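Local coordinates for protein metallo-carboxypeptidase (Pseudomonas aeruginosa, PDB 4A39) that probably acts as a zinc-dependent M14 carboxypeptidase that removes C-terminal residues from peptides, and serves as a model for the mammalian cytosolic carboxypeptidases, at residues P246-E249 with V254-V257; E260-G265 with Q338-L343; P290-T293 with L299-R302; R310-I315 with G366-R371. All blocks are in the same frame, centred on the assembly; numbering follows the deposited sequence.

How the contacts relate
Contact 1 comes first along the chain and closes a short loop, folding 246-249 back on the start of helix 252-264. The far end of that helix opens contact 2, which reaches across 72 residues to the C-terminal part of helix 332-340 and so encloses a much longer excursion. Contact 3 falls entirely within this excursion and pins the approach to helix 294-308 onto the helix itself; the two meet where Leu343 packs on Leu299 and Glu300. Contact 4 starts inside the excursion, after helix 294-308, but finishes beyond it on helix 366-383, so it crosses contact 2. Contacts 1 and 4 lie on opposite sides of the chain's centre.

Contact 1: P246-E249 with V254-V257; sequences PSAE and VWFV
Ser247 OG, on the far side of the residue from Trp255, receives two backbone N-H groups: that of Arg250 and, weakly, that of Glu249, whose N lies 3.0 Å from Ser247 OG. The second bond is bent to 135°, and its spacing along the chain is that of an ST turn. Serine suits the place because a short hydroxyl can curl back onto the following backbone, while Ser247 N is taken up by Ser251 OG. Shaped in this way, the loop presents Pro246 and Ala248 to the helix. Trp255 answers with CG anti to the backbone N (chi1 178°), which carries the indole out from the helix and across the loop. Ala248 CB lies over one face of it, 4.0 Å from the centroid of the five-membered ring and only 1° off the normal, a CH-pi contact; a side chain as small as a methyl lets the loop backbone come close, with Ala248 CA 3.9 Å from Trp255 CG. The arrangement is a loop folded against the first turns of helix 252-264, one of the helices flanking the central sheet of the zinc carboxypeptidase fold. The six-membered half of the indole has Pro246 O at its edge, 3.6 Å from Trp255 CE3, where C-H bonds face a carbonyl oxygen. The proline and tryptophan side chains cross at about a right angle, with Pro246 CG 4.0 Å from Trp255 CE3. Pro246 CB also touches Val254 CG1 at 4.0 Å, and this buried valine, branched and apolar, also packs on Gln179, Leu239 and Trp243 of neighbouring loops.

Contact 2: E260-G265 with Q338-L343; sequences EMKRHG and QTYDCL
Tyr340 reaches from the C-terminal part of helix 332-340 to the flank of helix 252-264, its phenol end meeting the backbone and inner side-chain carbons of Met261 and Lys262. A long, flat side chain suits this place: it spans the gap between the helices and packs against the apolar start of Met261. Its CG sits beside the backbone N (chi1 -64°), and the ring is turned roughly across its stem (chi2 -79°). Tyr340 OH comes within 3.2 Å of Lys262 N, but the angle is too poor for a hydrogen bond, so the approach is packing. Lys262 CG lies 3.3 Å from Tyr340 OH; from there the lysine runs on fully extended, crossing the tyrosine at about a right angle and carrying its amine away, so that of its side chain only the inner carbons touch. Met261 CB adds an apolar contact, 4.0 Å from Tyr340 CZ. Beyond CG the methionine is also extended, and its flexible thioether heads away, yet SD remains 5.5 Å from the centroid of the Tyr340 ring, 50° off the normal: an oblique Met-aromatic contact. Helix 252-264 thus rests with Glu260 and His264 against strands 144-151 and 157-163, while Met261 and Lys262 meet the C-terminal part of helix 332-340, from where the chain runs on toward strand 343-350; Leu343 pairs through its backbone with Phe269 of strand 268-275.

Contact 3: P290-T293 with L299-R302; sequences PGYT and LEQR
Two torsions aim Tyr292 and Glu300 at each other: the tyrosine ring swings anti to its own amide nitrogen (chi1 -162°), while Glu300 sets CG beside its backbone N and then runs out extended. The side chains come from opposite directions and meet at their polar ends. Tyr292 OH donates to Glu300 OE1 at 2.7 Å, a short bond. The hydroxyl does not approach within the plane of the carboxylate; it meets OE1 from above, 60° out of that plane. The ring and carboxylate planes are inclined by 51°. Relative to the ring, the acid lies at the edge: Glu300 CD is near the ring plane, 3.4 Å from Tyr292 OH, and Glu300 OE2 passes 3.6 Å from Tyr292 CE1. Tyrosine fits here because its rigid ring spans the distance from the loop and delivers a neutral hydroxyl donor to a buried acid. The second oxygen, Glu300 OE2, accepts from Cys286 N, so each carboxylate oxygen has its own donor, which would probably favour the charged form and fix the rotation of the group. Meanwhile Glu300 CG packs on Leu343, and the side chain also touches Phe345, both of strand 343-350, which suits a long side chain with a methylene stem. Immediately after Tyr292, Thr293 OG1 bonds Leu296 N. Thr293 is thus the N-cap of helix 294-308, and the whole arrangement is a capped helix start whose preceding loop is tied back to the second turn, on one side of the central sheet of the carboxypeptidase fold.

Contact 4: R310-I315 with G366-R371; sequences RGEFQI and GARSKR
Glu312 sets its carboxylate alongside the NE edge of the Arg368 guanidinium, the two planes only 24° apart. The grip is side-on and bidentate: Arg368 NH2 donates to Glu312 OE1 at 2.8 Å, and Arg368 NE to Glu312 OE2 at 3.0 Å. The second bond is almost straight at 178°, and both oxygens are met on their syn sides. A bend in the arginine at chi3 (80°) turns the guanidinium edge to the acid, while its stem passes close by, with Arg368 CG 3.6 Å from Glu312 OE2. Arg371, one turn further along the helix, comes in differently. Its NH2 reaches Glu312 OE2 at 3.2 Å from above the carboxylate plane, although the oxygen lies in the plane of the Arg371 guanidinium. A water completes the bridge: it donates to Glu312 OE2 and Arg368 O, each at 2.8 Å, and accepts from Arg371 NE. OE2 therefore receives two arginine N-H groups and a water, while OE1 has Asn357 ND2 as a second partner. So many donors around a buried acid would be expected to stabilise its negative charge, and glutamate is long enough to reach them all from the loop. Arg368 is positioned in turn by Asp353, which pairs with its NH1. Such a salt-bridge network, built on one side-on arginine-carboxylate pair, joins the loop after helix 294-308 to the first turns of helix 366-383, the last helix of the chain, away from the zinc site.

Contact 1: P246-E249 with V254-V257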
loop_
_atom_site.group_PDB
_atom_site.type_symbol
_atom_site.label_atom_id
_atom_site.label_comp_id
_atom_site.label_asym_id
_atom_site.label_seq_id
_atom_site.Cartn_x
_atom_site.Cartn_y
_atom_site.Cartn_z
ATOM N N PRO A 246 3.634 2.451 -21.019
ATOM C CA PRO A 246 2.873 3.509 -20.351
ATOM C C PRO A 246 2.259 4.502 -21.332
ATOM O O PRO A 246 2.703 4.621 -22.474
ATOM C CB PRO A 246 3.907 4.150 -19.430
ATOM C CG PRO A 246 5.168 4.000 -20.204
ATOM C CD PRO A 246 5.073 2.585 -20.731
ATOM N N SER A 247 1.242 5.218 -20.869
ATOM C CA SER A 247 0.531 6.183 -21.697
ATOM C C SER A 247 0.255 7.484 -20.957
ATOM O O SER A 247 -0.254 7.477 -19.839
ATOM C CB SER A 247 -0.792 5.567 -22.157
ATOM O OG SER A 247 -1.654 6.545 -22.696
ATOM N N ALA A 248 0.585 8.606 -21.583
ATOM C CA ALA A 248 0.349 9.898 -20.961
ATOM C C ALA A 248 -1.160 10.119 -20.856
ATOM O O ALA A 248 -1.625 10.914 -20.035
ATOM C CB ALA A 248 0.985 11.004 -21.799
ATOM N N GLU A 249 -1.906 9.388 -21.679
ATOM C CA GLU A 249 -3.360 9.501 -21.708
ATOM C C GLU A 249 -4.076 8.524 -20.781
ATOM O O GLU A 249 -4.959 8.916 -20.018
ATOM C CB GLU A 249 -3.859 9.290 -23.145
ATOM C CG GLU A 249 -5.370 9.378 -23.302
ATOM C CD GLU A 249 -5.816 9.247 -24.753
ATOM O OE1 GLU A 249 -4.960 8.988 -25.622
ATOM O OE2 GLU A 249 -7.029 9.396 -25.027
ATOM N N VAL A 254 1.996 6.560 -14.198
ATOM C CA VAL A 254 3.200 5.777 -14.454
ATOM C C VAL A 254 4.108 6.485 -15.460
ATOM O O VAL A 254 5.334 6.458 -15.330
ATOM C CB VAL A 254 2.826 4.366 -14.967
ATOM C CG1 VAL A 254 4.062 3.639 -15.482
ATOM C CG2 VAL A 254 2.193 3.569 -13.826
ATOM N N TRP A 255 3.503 7.124 -16.456
ATOM C CA TRP A 255 4.260 7.855 -17.470
ATOM C C TRP A 255 5.133 8.914 -16.795
ATOM O O TRP A 255 6.297 9.115 -17.162
ATOM C CB TRP A 255 3.291 8.514 -18.461
ATOM C CG TRP A 255 3.962 9.331 -19.521
ATOM C CD1 TRP A 255 4.340 10.641 -19.434
ATOM C CD2 TRP A 255 4.361 8.881 -20.818
ATOM N NE1 TRP A 255 4.952 11.035 -20.601
ATOM C CE2 TRP A 255 4.978 9.974 -21.468
ATOM C CE3 TRP A 255 4.258 7.660 -21.496
ATOM C CZ2 TRP A 255 5.493 9.881 -22.765
ATOM C CZ3 TRP A 255 4.769 7.568 -22.788
ATOM C CH2 TRP A 255 5.379 8.672 -23.408
ATOM N N PHE A 256 4.557 9.581 -15.801
ATOM C CA PHE A 256 5.241 10.616 -15.035
ATOM C C PHE A 256 6.483 10.074 -14.340
ATOM O O PHE A 256 7.582 10.605 -14.505
ATOM C CB PHE A 256 4.282 11.198 -13.987
ATOM C CG PHE A 256 4.963 11.996 -12.906
ATOM C CD1 PHE A 256 5.703 13.133 -13.214
ATOM C CD2 PHE A 256 4.849 11.615 -11.572
ATOM C CE1 PHE A 256 6.320 13.882 -12.206
ATOM C CE2 PHE A 256 5.460 12.354 -10.562
ATOM C CZ PHE A 256 6.196 13.491 -10.881
ATOM N N VAL A 257 6.310 9.015 -13.560
ATOM C CA VAL A 257 7.435 8.441 -12.831
ATOM C C VAL A 257 8.554 7.960 -13.743
ATOM O O VAL A 257 9.727 8.204 -13.460
ATOM C CB VAL A 257 6.976 7.288 -11.915
ATOM C CG1 VAL A 257 8.173 6.678 -11.195
ATOM C CG2 VAL A 257 5.971 7.818 -10.901
#

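Contact 2: E260-G265 with Q338-L343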
loop_
_atom_site.group_PDB
_atom_site.type_symbol
_atom_site.label_atom_id
_atom_site.label_comp_id
_atom_site.label_asym_id
_atom_site.label_seq_id
_atom_site.Cartn_x
_atom_site.Cartn_y
_atom_site.Cartn_z
ATOM N N GLU A 260 10.738 10.829 -14.929
ATOM C CA GLU A 260 11.609 11.334 -13.877
ATOM C C GLU A 260 12.749 10.355 -13.617
ATOM O O GLU A 260 13.879 10.764 -13.337
ATOM C CB GLU A 260 10.812 11.569 -12.590
ATOM C CG GLU A 260 9.784 12.694 -12.689
ATOM C CD GLU A 260 10.406 14.030 -13.061
ATOM O OE1 GLU A 260 11.465 14.372 -12.495
ATOM O OE2 GLU A 260 9.831 14.745 -13.910
ATOM N N MET A 261 12.460 9.060 -13.708
ATOM C CA MET A 261 13.496 8.056 -13.486
ATOM C C MET A 261 14.547 8.144 -14.581
ATOM O O MET A 261 15.744 8.079 -14.314
ATOM C CB MET A 261 12.903 6.645 -13.469
ATOM C CG MET A 261 11.997 6.345 -12.288
ATOM S SD MET A 261 11.439 4.622 -12.306
ATOM C CE MET A 261 11.123 4.350 -10.553
ATOM N N LYS A 262 14.104 8.300 -15.819
ATOM C CA LYS A 262 15.031 8.382 -16.941
ATOM C C LYS A 262 16.005 9.540 -16.794
ATOM O O LYS A 262 17.179 9.436 -17.172
ATOM C CB LYS A 262 14.252 8.522 -18.251
ATOM C CG LYS A 262 13.512 7.265 -18.680
ATOM C CD LYS A 262 12.656 7.491 -19.923
ATOM C CE LYS A 262 11.935 6.215 -20.331
ATOM N NZ LYS A 262 10.951 6.454 -21.422
ATOM N N ARG A 263 15.520 10.635 -16.221
ATOM C CA ARG A 263 16.324 11.833 -16.037
ATOM C C ARG A 263 17.247 11.835 -14.830
ATOM O O ARG A 263 18.355 12.364 -14.901
ATOM C CB ARG A 263 15.410 13.059 -15.977
ATOM C CG ARG A 263 16.127 14.398 -15.962
ATOM C CD ARG A 263 15.280 15.423 -16.679
ATOM N NE ARG A 263 14.059 15.740 -15.945
ATOM C CZ ARG A 263 14.035 16.546 -14.892
ATOM N NH1 ARG A 263 15.164 17.089 -14.475
ATOM N NH2 ARG A 263 12.894 16.832 -14.282
ATOM N N HIS A 264 16.807 11.259 -13.721
ATOM C CA HIS A 264 17.658 11.261 -12.541
ATOM C C HIS A 264 18.433 9.982 -12.271
ATOM O O HIS A 264 19.457 10.025 -11.587
ATOM C CB HIS A 264 16.843 11.623 -11.296
ATOM C CG HIS A 264 16.078 12.899 -11.424
ATOM N ND1 HIS A 264 14.834 12.971 -12.011
ATOM C CD2 HIS A 264 16.394 14.160 -11.055
ATOM C CE1 HIS A 264 14.411 14.221 -11.989
ATOM N NE2 HIS A 264 15.338 14.962 -11.411
ATOM N N GLY A 265 17.970 8.849 -12.785
ATOM C CA GLY A 265 18.667 7.591 -12.554
ATOM C C GLY A 265 18.088 6.878 -11.349
ATOM O O GLY A 265 17.455 7.511 -10.496
ATOM N N GLN A 338 15.283 -4.088 -14.159
ATOM C CA GLN A 338 16.034 -4.443 -15.356
ATOM C C GLN A 338 16.510 -3.232 -16.142
ATOM O O GLN A 338 17.641 -3.203 -16.623
ATOM C CB GLN A 338 15.190 -5.335 -16.267
ATOM C CG GLN A 338 15.958 -5.856 -17.472
ATOM C CD GLN A 338 15.238 -6.990 -18.161
ATOM O OE1 GLN A 338 14.488 -6.781 -19.115
ATOM N NE2 GLN A 338 15.442 -8.200 -17.664
ATOM N N THR A 339 15.653 -2.228 -16.267
ATOM C CA THR A 339 16.011 -1.034 -17.022
ATOM C C THR A 339 17.180 -0.292 -16.398
ATOM O O THR A 339 18.022 0.265 -17.108
ATOM C CB THR A 339 14.805 -0.077 -17.140
ATOM O OG1 THR A 339 13.735 -0.746 -17.819
ATOM C CG2 THR A 339 15.184 1.175 -17.924
ATOM N N TYR A 340 17.250 -0.309 -15.070
ATOM C CA TYR A 340 18.310 0.396 -14.360
ATOM C C TYR A 340 19.339 -0.495 -13.667
ATOM O O TYR A 340 20.276 0.012 -13.042
ATOM C CB TYR A 340 17.674 1.374 -13.365
ATOM C CG TYR A 340 16.875 2.442 -14.075
ATOM C CD1 TYR A 340 17.512 3.535 -14.662
ATOM C CD2 TYR A 340 15.498 2.312 -14.246
ATOM C CE1 TYR A 340 16.799 4.469 -15.409
ATOM C CE2 TYR A 340 14.773 3.242 -14.994
ATOM C CZ TYR A 340 15.430 4.314 -15.572
ATOM O OH TYR A 340 14.729 5.225 -16.328
ATOM N N ASP A 341 19.175 -1.810 -13.806
ATOM C CA ASP A 341 20.091 -2.784 -13.207
ATOM C C ASP A 341 20.282 -2.487 -11.720
ATOM O O ASP A 341 21.409 -2.423 -11.224
ATOM C CB ASP A 341 21.444 -2.735 -13.926
ATOM C CG ASP A 341 22.390 -3.836 -13.476
ATOM O OD1 ASP A 341 21.907 -4.905 -13.041
ATOM O OD2 ASP A 341 23.622 -3.629 -13.570
ATOM N N CYS A 342 19.173 -2.326 -11.005
ATOM C CA CYS A 342 19.239 -2.009 -9.583
ATOM C C CYS A 342 18.462 -2.998 -8.741
ATOM O O CYS A 342 17.617 -3.737 -9.246
ATOM C CB CYS A 342 18.658 -0.613 -9.329
ATOM S SG CYS A 342 16.879 -0.476 -9.706
ATOM N N LEU A 343 18.757 -3.002 -7.447
ATOM C CA LEU A 343 18.045 -3.859 -6.512
ATOM C C LEU A 343 16.608 -3.348 -6.555
ATOM O O LEU A 343 16.371 -2.139 -6.458
ATOM C CB LEU A 343 18.625 -3.699 -5.104
ATOM C CG LEU A 343 17.892 -4.424 -3.970
ATOM C CD1 LEU A 343 17.867 -5.922 -4.249
ATOM C CD2 LEU A 343 18.590 -4.144 -2.649
#

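Contact 3: P290-T293 with L299-R302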
loop_
_atom_site.group_PDB
_atom_site.type_symbol
_atom_site.label_atom_id
_atom_site.label_comp_id
_atom_site.label_asym_id
_atom_site.label_seq_id
_atom_site.Cartn_x
_atom_site.Cartn_y
_atom_site.Cartn_z
ATOM N N PRO A 290 15.319 -11.328 -17.376
ATOM C CA PRO A 290 16.372 -11.858 -18.242
ATOM C C PRO A 290 17.681 -11.167 -17.841
ATOM O O PRO A 290 18.771 -11.725 -17.973
ATOM C CB PRO A 290 15.903 -11.449 -19.633
ATOM C CG PRO A 290 14.412 -11.547 -19.512
ATOM C CD PRO A 290 14.159 -10.882 -18.169
ATOM N N GLY A 291 17.550 -9.948 -17.324
ATOM C CA GLY A 291 18.715 -9.187 -16.905
ATOM C C GLY A 291 19.191 -9.475 -15.491
ATOM O O GLY A 291 20.111 -8.820 -15.003
ATOM N N TYR A 292 18.571 -10.446 -14.828
ATOM C CA TYR A 292 18.949 -10.811 -13.466
ATOM C C TYR A 292 20.420 -11.235 -13.471
ATOM O O TYR A 292 20.887 -11.862 -14.427
ATOM C CB TYR A 292 18.061 -11.959 -12.978
ATOM C CG TYR A 292 18.028 -12.184 -11.480
ATOM C CD1 TYR A 292 17.662 -11.161 -10.598
ATOM C CD2 TYR A 292 18.281 -13.445 -10.949
ATOM C CE1 TYR A 292 17.541 -11.398 -9.227
ATOM C CE2 TYR A 292 18.164 -13.693 -9.588
ATOM C CZ TYR A 292 17.790 -12.670 -8.732
ATOM O OH TYR A 292 17.623 -12.949 -7.393
ATOM N N THR A 293 21.144 -10.884 -12.409
ATOM C CA THR A 293 22.567 -11.206 -12.298
ATOM C C THR A 293 22.914 -11.728 -10.908
ATOM O O THR A 293 22.149 -11.555 -9.962
ATOM C CB THR A 293 23.433 -9.958 -12.509
ATOM O OG1 THR A 293 23.198 -9.043 -11.429
ATOM C CG2 THR A 293 23.095 -9.277 -13.832
ATOM N N LEU A 299 22.257 -9.226 -3.570
ATOM C CA LEU A 299 21.702 -8.025 -2.953
ATOM C C LEU A 299 20.311 -8.290 -2.406
ATOM O O LEU A 299 19.962 -7.790 -1.336
ATOM C CB LEU A 299 21.658 -6.861 -3.955
ATOM C CG LEU A 299 22.977 -6.101 -4.148
ATOM C CD1 LEU A 299 22.822 -5.050 -5.245
ATOM C CD2 LEU A 299 23.385 -5.433 -2.841
ATOM N N GLU A 300 19.518 -9.073 -3.136
ATOM C CA GLU A 300 18.170 -9.396 -2.682
ATOM C C GLU A 300 18.274 -10.205 -1.392
ATOM O O GLU A 300 17.523 -9.974 -0.449
ATOM C CB GLU A 300 17.400 -10.180 -3.757
ATOM C CG GLU A 300 17.196 -9.398 -5.049
ATOM C CD GLU A 300 16.268 -10.091 -6.033
ATOM O OE1 GLU A 300 16.109 -11.324 -5.933
ATOM O OE2 GLU A 300 15.702 -9.403 -6.916
ATOM N N GLN A 301 19.230 -11.130 -1.347
ATOM C CA GLN A 301 19.445 -11.966 -0.166
ATOM C C GLN A 301 19.834 -11.066 1.007
ATOM O O GLN A 301 19.298 -11.197 2.111
ATOM C CB GLN A 301 20.562 -12.982 -0.443
ATOM C CG GLN A 301 20.479 -14.292 0.331
ATOM C CD GLN A 301 20.600 -14.122 1.826
ATOM O OE1 GLN A 301 21.564 -13.538 2.321
ATOM N NE2 GLN A 301 19.627 -14.648 2.561
ATOM N N ARG A 302 20.765 -10.147 0.758
ATOM C CA ARG A 302 21.228 -9.209 1.782
ATOM C C ARG A 302 20.083 -8.376 2.367
ATOM O O ARG A 302 19.961 -8.235 3.586
ATOM C CB ARG A 302 22.283 -8.272 1.187
ATOM C CG ARG A 302 23.619 -8.935 0.889
ATOM C CD ARG A 302 24.431 -9.114 2.158
ATOM N NE ARG A 302 24.767 -7.832 2.772
ATOM C CZ ARG A 302 24.539 -7.533 4.048
ATOM N NH1 ARG A 302 23.972 -8.427 4.853
ATOM N NH2 ARG A 302 24.878 -6.342 4.523
#

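Contact 4: R310-I315 with G366-R371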
loop_
_atom_site.group_PDB
_atom_site.type_symbol
_atom_site.label_atom_id
_atom_site.label_comp_id
_atom_site.label_asym_id
_atom_site.label_seq_id
_atom_site.Cartn_x
_atom_site.Cartn_y
_atom_site.Cartn_z
ATOM N N ARG A 310 15.487 -6.895 11.592
ATOM C CA ARG A 310 15.045 -5.640 12.195
ATOM C C ARG A 310 13.539 -5.386 12.300
ATOM O O ARG A 310 13.080 -4.798 13.280
ATOM C CB ARG A 310 15.672 -4.464 11.443
ATOM C CG ARG A 310 17.189 -4.430 11.484
ATOM C CD ARG A 310 17.724 -3.221 10.736
ATOM N NE ARG A 310 19.161 -3.052 10.929
ATOM C CZ ARG A 310 20.083 -3.906 10.497
ATOM N NH1 ARG A 310 19.725 -4.999 9.837
ATOM N NH2 ARG A 310 21.367 -3.665 10.728
ATOM N N GLY A 311 12.770 -5.805 11.304
ATOM C CA GLY A 311 11.343 -5.535 11.358
ATOM C C GLY A 311 10.418 -6.726 11.264
ATOM O O GLY A 311 10.842 -7.874 11.372
ATOM N N GLU A 312 9.132 -6.446 11.080
ATOM C CA GLU A 312 8.147 -7.507 10.947
ATOM C C GLU A 312 8.190 -7.851 9.469
ATOM O O GLU A 312 7.485 -7.260 8.651
ATOM C CB GLU A 312 6.765 -7.003 11.358
ATOM C CG GLU A 312 6.739 -6.417 12.762
ATOM C CD GLU A 312 5.341 -6.351 13.337
ATOM O OE1 GLU A 312 4.863 -7.384 13.857
ATOM O OE2 GLU A 312 4.717 -5.273 13.261
ATOM N N PHE A 313 9.043 -8.815 9.143
ATOM C CA PHE A 313 9.266 -9.228 7.765
ATOM C C PHE A 313 9.789 -10.664 7.760
ATOM O O PHE A 313 10.571 -11.042 8.629
ATOM C CB PHE A 313 10.314 -8.291 7.149
ATOM C CG PHE A 313 10.660 -8.604 5.721
ATOM C CD1 PHE A 313 9.891 -8.100 4.680
ATOM C CD2 PHE A 313 11.748 -9.420 5.420
ATOM C CE1 PHE A 313 10.193 -8.406 3.349
ATOM C CE2 PHE A 313 12.059 -9.731 4.098
ATOM C CZ PHE A 313 11.279 -9.223 3.060
ATOM N N GLN A 314 9.357 -11.461 6.790
ATOM C CA GLN A 314 9.822 -12.840 6.713
ATOM C C GLN A 314 10.081 -13.273 5.275
ATOM O O GLN A 314 9.782 -12.535 4.335
ATOM C CB GLN A 314 8.829 -13.773 7.422
ATOM C CG GLN A 314 7.407 -13.711 6.917
ATOM C CD GLN A 314 7.205 -14.533 5.670
ATOM O OE1 GLN A 314 7.243 -15.764 5.711
ATOM N NE2 GLN A 314 6.992 -13.862 4.551
ATOM N N ILE A 315 10.639 -14.468 5.103
ATOM C CA ILE A 315 10.984 -14.954 3.772
ATOM C C ILE A 315 10.244 -16.201 3.275
ATOM O O ILE A 315 10.010 -16.351 2.076
ATOM C CB ILE A 315 12.495 -15.255 3.701
ATOM C CG1 ILE A 315 13.284 -14.011 4.111
ATOM C CG2 ILE A 315 12.881 -15.699 2.289
ATOM C CD1 ILE A 315 14.754 -14.270 4.352
ATOM N N GLY A 366 -2.142 0.472 10.316
ATOM C CA GLY A 366 -1.435 1.618 9.785
ATOM C C GLY A 366 -0.162 1.830 10.586
ATOM O O GLY A 366 0.889 2.128 10.022
ATOM N N ALA A 367 -0.247 1.663 11.903
ATOM C CA ALA A 367 0.916 1.855 12.769
ATOM C C ALA A 367 2.044 0.871 12.474
ATOM O O ALA A 367 3.218 1.254 12.450
ATOM C CB ALA A 367 0.502 1.754 14.233
ATOM N N ARG A 368 1.699 -0.395 12.253
ATOM C CA ARG A 368 2.718 -1.394 11.956
ATOM C C ARG A 368 3.299 -1.151 10.560
ATOM O O ARG A 368 4.466 -1.446 10.311
ATOM C CB ARG A 368 2.134 -2.804 12.088
ATOM C CG ARG A 368 1.787 -3.149 13.537
ATOM C CD ARG A 368 0.984 -4.433 13.662
ATOM N NE ARG A 368 1.806 -5.636 13.579
ATOM C CZ ARG A 368 1.308 -6.867 13.610
ATOM N NH1 ARG A 368 -0.002 -7.043 13.717
ATOM N NH2 ARG A 368 2.117 -7.922 13.550
ATOM N N SER A 369 2.490 -0.597 9.661
ATOM C CA SER A 369 2.945 -0.282 8.310
ATOM C C SER A 369 3.978 0.841 8.405
ATOM O O SER A 369 5.019 0.803 7.750
ATOM C CB SER A 369 1.763 0.163 7.444
ATOM O OG SER A 369 0.809 -0.882 7.314
ATOM N N LYS A 370 3.676 1.840 9.232
ATOM C CA LYS A 370 4.581 2.965 9.451
ATOM C C LYS A 370 5.912 2.462 9.999
ATOM O O LYS A 370 6.975 2.913 9.582
ATOM C CB LYS A 370 3.964 3.959 10.446
ATOM C CG LYS A 370 2.781 4.742 9.886
ATOM C CD LYS A 370 2.183 5.707 10.902
ATOM C CE LYS A 370 3.163 6.796 11.294
ATOM N NZ LYS A 370 2.484 7.811 12.151
ATOM N N ARG A 371 5.846 1.515 10.930
ATOM C CA ARG A 371 7.053 0.966 11.544
ATOM C C ARG A 371 7.901 0.219 10.521
ATOM O O ARG A 371 9.131 0.320 10.528
ATOM C CB ARG A 371 6.682 0.024 12.700
ATOM C CG ARG A 371 7.790 -0.154 13.732
ATOM C CD ARG A 371 8.185 -1.612 13.933
ATOM N NE ARG A 371 7.061 -2.479 14.292
ATOM C CZ ARG A 371 6.339 -2.370 15.404
ATOM N NH1 ARG A 371 6.609 -1.420 16.289
ATOM N NH2 ARG A 371 5.339 -3.217 15.628
HETATM O O HOH W 1 6.009 -3.210 11.902
#